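PDB 2YYB: hypothetical protein TTHA1606 from Thermus thermophilus, which is of unknown function but belongs to the GTP cyclohydrolase I type 2/NIF3 family and probably binds divalent metal ions. Local coordinates for residues E5-R8 with Y9-Y13; A45-A48 with I49-A53. All blocks are in the same frame, centred on the assembly; numbering follows the deposited sequence.

Contact 1: E5-R8 with Y9-Y13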
loop_
_atom_site.group_PDB
_atom_site.type_symbol
_atom_site.label_atom_id
_atom_site.label_comp_id
_atom_site.label_asym_id
_atom_site.label_seq_id
_atom_site.Cartn_x
_atom_site.Cartn_y
_atom_site.Cartn_z
ATOM N N GLU A 5 -15.987 5.461 -34.523
ATOM C CA GLU A 5 -17.213 6.073 -34.021
ATOM C C GLU A 5 -17.949 5.052 -33.170
ATOM O O GLU A 5 -18.542 5.390 -32.144
ATOM C CB GLU A 5 -18.125 6.506 -35.162
ATOM C CG GLU A 5 -17.490 7.465 -36.118
ATOM C CD GLU A 5 -18.423 7.817 -37.254
ATOM O OE1 GLU A 5 -19.299 6.972 -37.582
ATOM O OE2 GLU A 5 -18.270 8.927 -37.823
ATOM N N LEU A 6 -17.919 3.800 -33.617
ATOM C CA LEU A 6 -18.553 2.720 -32.882
ATOM C C LEU A 6 -17.890 2.637 -31.498
ATOM O O LEU A 6 -18.574 2.526 -30.486
ATOM C CB LEU A 6 -18.384 1.386 -33.617
ATOM C CG LEU A 6 -19.579 0.415 -33.647
ATOM C CD1 LEU A 6 -19.074 -1.042 -33.666
ATOM C CD2 LEU A 6 -20.478 0.653 -32.442
ATOM N N VAL A 7 -16.563 2.708 -31.445
ATOM C CA VAL A 7 -15.888 2.636 -30.162
ATOM C C VAL A 7 -16.249 3.849 -29.285
ATOM O O VAL A 7 -16.492 3.702 -28.083
ATOM C CB VAL A 7 -14.352 2.533 -30.331
ATOM C CG1 VAL A 7 -13.676 2.606 -28.983
ATOM C CG2 VAL A 7 -13.991 1.217 -31.006
ATOM N N ARG A 8 -16.302 5.033 -29.889
ATOM C CA ARG A 8 -16.649 6.250 -29.163
ATOM C C ARG A 8 -18.062 6.138 -28.598
ATOM O O ARG A 8 -18.293 6.412 -27.415
ATOM C CB ARG A 8 -16.577 7.455 -30.096
ATOM C CG ARG A 8 -15.706 8.599 -29.615
ATOM C CD ARG A 8 -14.815 9.071 -30.746
ATOM N NE ARG A 8 -15.540 9.110 -32.015
ATOM C CZ ARG A 8 -14.956 9.104 -33.212
ATOM N NH1 ARG A 8 -13.630 9.066 -33.304
ATOM N NH2 ARG A 8 -15.696 9.118 -34.321
ATOM N N TYR A 9 -19.004 5.727 -29.443
ATOM C CA TYR A 9 -20.379 5.577 -29.001
ATOM C C TYR A 9 -20.454 4.612 -27.826
ATOM O O TYR A 9 -20.982 4.962 -26.768
ATOM C CB TYR A 9 -21.260 5.049 -30.122
ATOM C CG TYR A 9 -22.685 4.780 -29.676
ATOM C CD1 TYR A 9 -23.572 5.840 -29.407
ATOM C CD2 TYR A 9 -23.161 3.472 -29.542
ATOM C CE1 TYR A 9 -24.908 5.596 -29.022
ATOM C CE2 TYR A 9 -24.486 3.224 -29.158
ATOM C CZ TYR A 9 -25.350 4.290 -28.903
ATOM O OH TYR A 9 -26.654 4.038 -28.546
ATOM N N LEU A 10 -19.922 3.402 -28.007
ATOM C CA LEU A 10 -19.950 2.395 -26.949
ATOM C C LEU A 10 -19.353 2.872 -25.632
ATOM O O LEU A 10 -19.939 2.658 -24.573
ATOM C CB LEU A 10 -19.255 1.123 -27.413
ATOM C CG LEU A 10 -20.075 0.416 -28.494
ATOM C CD1 LEU A 10 -19.354 -0.842 -28.972
ATOM C CD2 LEU A 10 -21.439 0.070 -27.920
ATOM N N ASP A 11 -18.201 3.523 -25.686
ATOM C CA ASP A 11 -17.595 4.015 -24.461
ATOM C C ASP A 11 -18.570 5.000 -23.809
ATOM O O ASP A 11 -18.686 5.077 -22.580
ATOM C CB ASP A 11 -16.272 4.715 -24.767
ATOM C CG ASP A 11 -15.209 3.758 -25.294
ATOM O OD1 ASP A 11 -14.210 4.245 -25.849
ATOM O OD2 ASP A 11 -15.360 2.524 -25.147
ATOM N N ALA A 12 -19.287 5.740 -24.645
ATOM C CA ALA A 12 -20.241 6.726 -24.156
ATOM C C ALA A 12 -21.471 6.061 -23.559
ATOM O O ALA A 12 -21.819 6.301 -22.399
ATOM C CB ALA A 12 -20.657 7.642 -25.288
ATOM N N TYR A 13 -22.112 5.222 -24.367
ATOM C CA TYR A 13 -23.323 4.513 -23.990
ATOM C C TYR A 13 -23.175 3.692 -22.732
ATOM O O TYR A 13 -24.092 3.637 -21.920
ATOM C CB TYR A 13 -23.769 3.607 -25.138
ATOM C CG TYR A 13 -25.065 2.871 -24.893
ATOM C CD1 TYR A 13 -26.276 3.556 -24.766
ATOM C CD2 TYR A 13 -25.083 1.486 -24.804
ATOM C CE1 TYR A 13 -27.476 2.869 -24.560
ATOM C CE2 TYR A 13 -26.267 0.787 -24.599
ATOM C CZ TYR A 13 -27.463 1.478 -24.477
ATOM O OH TYR A 13 -28.633 0.763 -24.286
#
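E5 opens the contact through its backbone: Y9 N donates to E5 O at 2.8 Å, the first of four i to i+4 bonds that define these residues as consecutive turns of the alpha-helix 3-13. The N-H...O angle is 169°, close to straight. Y9 CG stands opposite the backbone N about CA-CB (chi1 176°), and the ring leads off the helix, its OH hydrogen-bonded to H224 and its ring meeting F229 edge-to-face, both on helix 216-229.

L6 repeats the pattern, accepting L10 N at 3.0 Å on its O, and adds an apolar side-chain contact. The two leucines run side by side in the same direction, and L6 CD2 lies 3.9 Å from L10 CD1. Both are buried. They form one ridge that packs on L225 of helix 216-229 and on F60 of strand 60-63, so this face of the helix is the one turned into the fold.

At V7 the next bond, D11 N to V7 O, measures 2.9 Å. Here the aliphatic branch lies alongside a carboxylate: V7 CG1 comes to 3.6 Å from D11 OD1, a van der Waals approach. The carboxylate is satisfied outside the helix, where D11 OD2 is hydrogen-bonded to Y94 OH.

R8 closes the series through its carbonyl, while its exposed side chain folds back, E5 N lying over one face of its guanidinium, toward the rim. The A12 N-H reaches R8 O less directly than the preceding donors reach theirs, with an N-H...O angle of 145° over 3.0 Å, and A12 CB sits 3.4 Å from that same R8 O.

Contact 2: A45-A48 with I49-A53; sequences AGEA and IFRKA
G46 and F50 meet at the start of helix 47-55, in a beta-alpha-beta unit with strands 39-42 and 60-63, with G46 at the N-cap position.

Backbone hydrogen bonds set the first turn. F50 N donates to G46 O and R51 N to E47 O, both at 2.9 Å, and K52 N to A48 O at 3.1 Å; the N-H...O angles all exceed 155°, marking regular alpha-helical geometry from the cap onward. The backbone of G46 suits a residue without a side chain, since a CB there would be jammed against A45 O. Ahead of it, A45 is tied by backbone hydrogen bonding to H65, a predicted metal ligand, while E47 N is bonded to E200 of a second subunit.

Contacts of the F50 ring combine a polar and an apolar neighbour. With CG turned opposite the carbonyl carbon (chi1 -69°), the ring is brought back against the G46 carbonyl: G46 O lies over one face, offset toward the rim, and F50 CZ reaches A45 CB at 3.8 Å. The ring also packs on L61 and, on helix 77-88, on R82, T85 and L86. Replacing F50 by an alanine is likely to leave A45 CB without its aromatic neighbour and open a gap between the helix start and helix 77-88.

In the charged contact, E47 and R51 run alongside each other, their carboxylate and guanidinium planes at 90°, and E47 OE1 is hydrogen-bonded to T85 OG1. E47 OE2 approaches the guanidinium edge near its plane and forms a long salt bridge to R51 NE at 3.8 Å.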
loop_
_atom_site.group_PDB
_atom_site.type_symbol
_atom_site.label_atom_id
_atom_site.label_comp_id
_atom_site.label_asym_id
_atom_site.label_seq_id
_atom_site.Cartn_x
_atom_site.Cartn_y
_atom_site.Cartn_z
ATOM N N ALA A 45 -13.717 -14.198 -24.224
ATOM C CA ALA A 45 -12.665 -14.106 -25.218
ATOM C C ALA A 45 -12.003 -15.484 -25.212
ATOM O O ALA A 45 -11.961 -16.146 -24.195
ATOM C CB ALA A 45 -11.667 -13.050 -24.812
ATOM N N GLY A 46 -11.490 -15.930 -26.343
ATOM C CA GLY A 46 -10.857 -17.236 -26.361
ATOM C C GLY A 46 -10.631 -17.649 -27.789
ATOM O O GLY A 46 -11.304 -17.152 -28.675
ATOM N N GLU A 47 -9.677 -18.537 -28.016
ATOM C CA GLU A 47 -9.387 -19.007 -29.357
ATOM C C GLU A 47 -10.626 -19.569 -30.048
ATOM O O GLU A 47 -10.901 -19.234 -31.185
ATOM C CB GLU A 47 -8.306 -20.086 -29.313
ATOM C CG GLU A 47 -8.045 -20.775 -30.652
ATOM C CD GLU A 47 -7.277 -19.926 -31.668
ATOM O OE1 GLU A 47 -7.563 -18.717 -31.805
ATOM O OE2 GLU A 47 -6.386 -20.488 -32.346
ATOM N N ALA A 48 -11.375 -20.421 -29.368
ATOM C CA ALA A 48 -12.557 -21.008 -29.992
ATOM C C ALA A 48 -13.521 -19.925 -30.473
ATOM O O ALA A 48 -13.868 -19.888 -31.650
ATOM C CB ALA A 48 -13.248 -21.956 -29.026
ATOM N N ILE A 49 -13.947 -19.051 -29.568
ATOM C CA ILE A 49 -14.836 -17.957 -29.936
ATOM C C ILE A 49 -14.266 -17.143 -31.099
ATOM O O ILE A 49 -15.008 -16.742 -32.002
ATOM C CB ILE A 49 -15.070 -16.983 -28.751
ATOM C CG1 ILE A 49 -16.026 -17.615 -27.741
ATOM C CG2 ILE A 49 -15.642 -15.667 -29.248
ATOM C CD1 ILE A 49 -17.300 -18.162 -28.392
ATOM N N PHE A 50 -12.959 -16.886 -31.069
ATOM C CA PHE A 50 -12.313 -16.113 -32.117
ATOM C C PHE A 50 -12.351 -16.789 -33.488
ATOM O O PHE A 50 -12.535 -16.107 -34.498
ATOM C CB PHE A 50 -10.871 -15.808 -31.724
ATOM C CG PHE A 50 -10.749 -14.844 -30.576
ATOM C CD1 PHE A 50 -11.881 -14.224 -30.049
ATOM C CD2 PHE A 50 -9.503 -14.538 -30.043
ATOM C CE1 PHE A 50 -11.776 -13.318 -29.016
ATOM C CE2 PHE A 50 -9.383 -13.631 -29.009
ATOM C CZ PHE A 50 -10.523 -13.012 -28.486
ATOM N N ARG A 51 -12.167 -18.112 -33.521
ATOM C CA ARG A 51 -12.221 -18.875 -34.767
ATOM C C ARG A 51 -13.641 -18.789 -35.345
ATOM O O ARG A 51 -13.814 -18.663 -36.561
ATOM C CB ARG A 51 -11.856 -20.351 -34.534
ATOM C CG ARG A 51 -10.364 -20.634 -34.406
ATOM C CD ARG A 51 -9.661 -20.536 -35.756
ATOM N NE ARG A 51 -8.287 -20.046 -35.644
ATOM C CZ ARG A 51 -7.525 -19.718 -36.687
ATOM N NH1 ARG A 51 -8.005 -19.838 -37.924
ATOM N NH2 ARG A 51 -6.295 -19.247 -36.503
ATOM N N LYS A 52 -14.646 -18.862 -34.468
ATOM C CA LYS A 52 -16.039 -18.761 -34.895
ATOM C C LYS A 52 -16.316 -17.372 -35.454
ATOM O O LYS A 52 -17.040 -17.233 -36.437
ATOM C CB LYS A 52 -17.015 -19.014 -33.738
ATOM C CG LYS A 52 -17.096 -20.437 -33.232
ATOM C CD LYS A 52 -18.460 -20.640 -32.585
ATOM C CE LYS A 52 -18.578 -21.958 -31.836
ATOM N NZ LYS A 52 -17.779 -21.922 -30.571
ATOM N N ALA A 53 -15.757 -16.341 -34.826
ATOM C CA ALA A 53 -15.962 -14.980 -35.315
ATOM C C ALA A 53 -15.346 -14.875 -36.706
ATOM O O ALA A 53 -15.871 -14.192 -37.583
ATOM C CB ALA A 53 -15.323 -13.972 -34.381
#

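Contacts 1 and 2 come in series along the chain, on helix 3-13 and at the start of helix 47-55. Their centres are 23 Å apart and their nearest atoms about 13 Å, so they do not touch. What they share is strand 60-63 of the five-stranded mixed sheet: contact 1 rests on F60, contact 2 on L61. These are successive residues of one strand, whose side chains normally alternate in direction, which is consistent with the two helices packing against different faces of the sheet. Contact 1 lies away from the predicted metal site, whereas contact 2 begins beside it, with the side chain of A45 about 6 Å from that of H65.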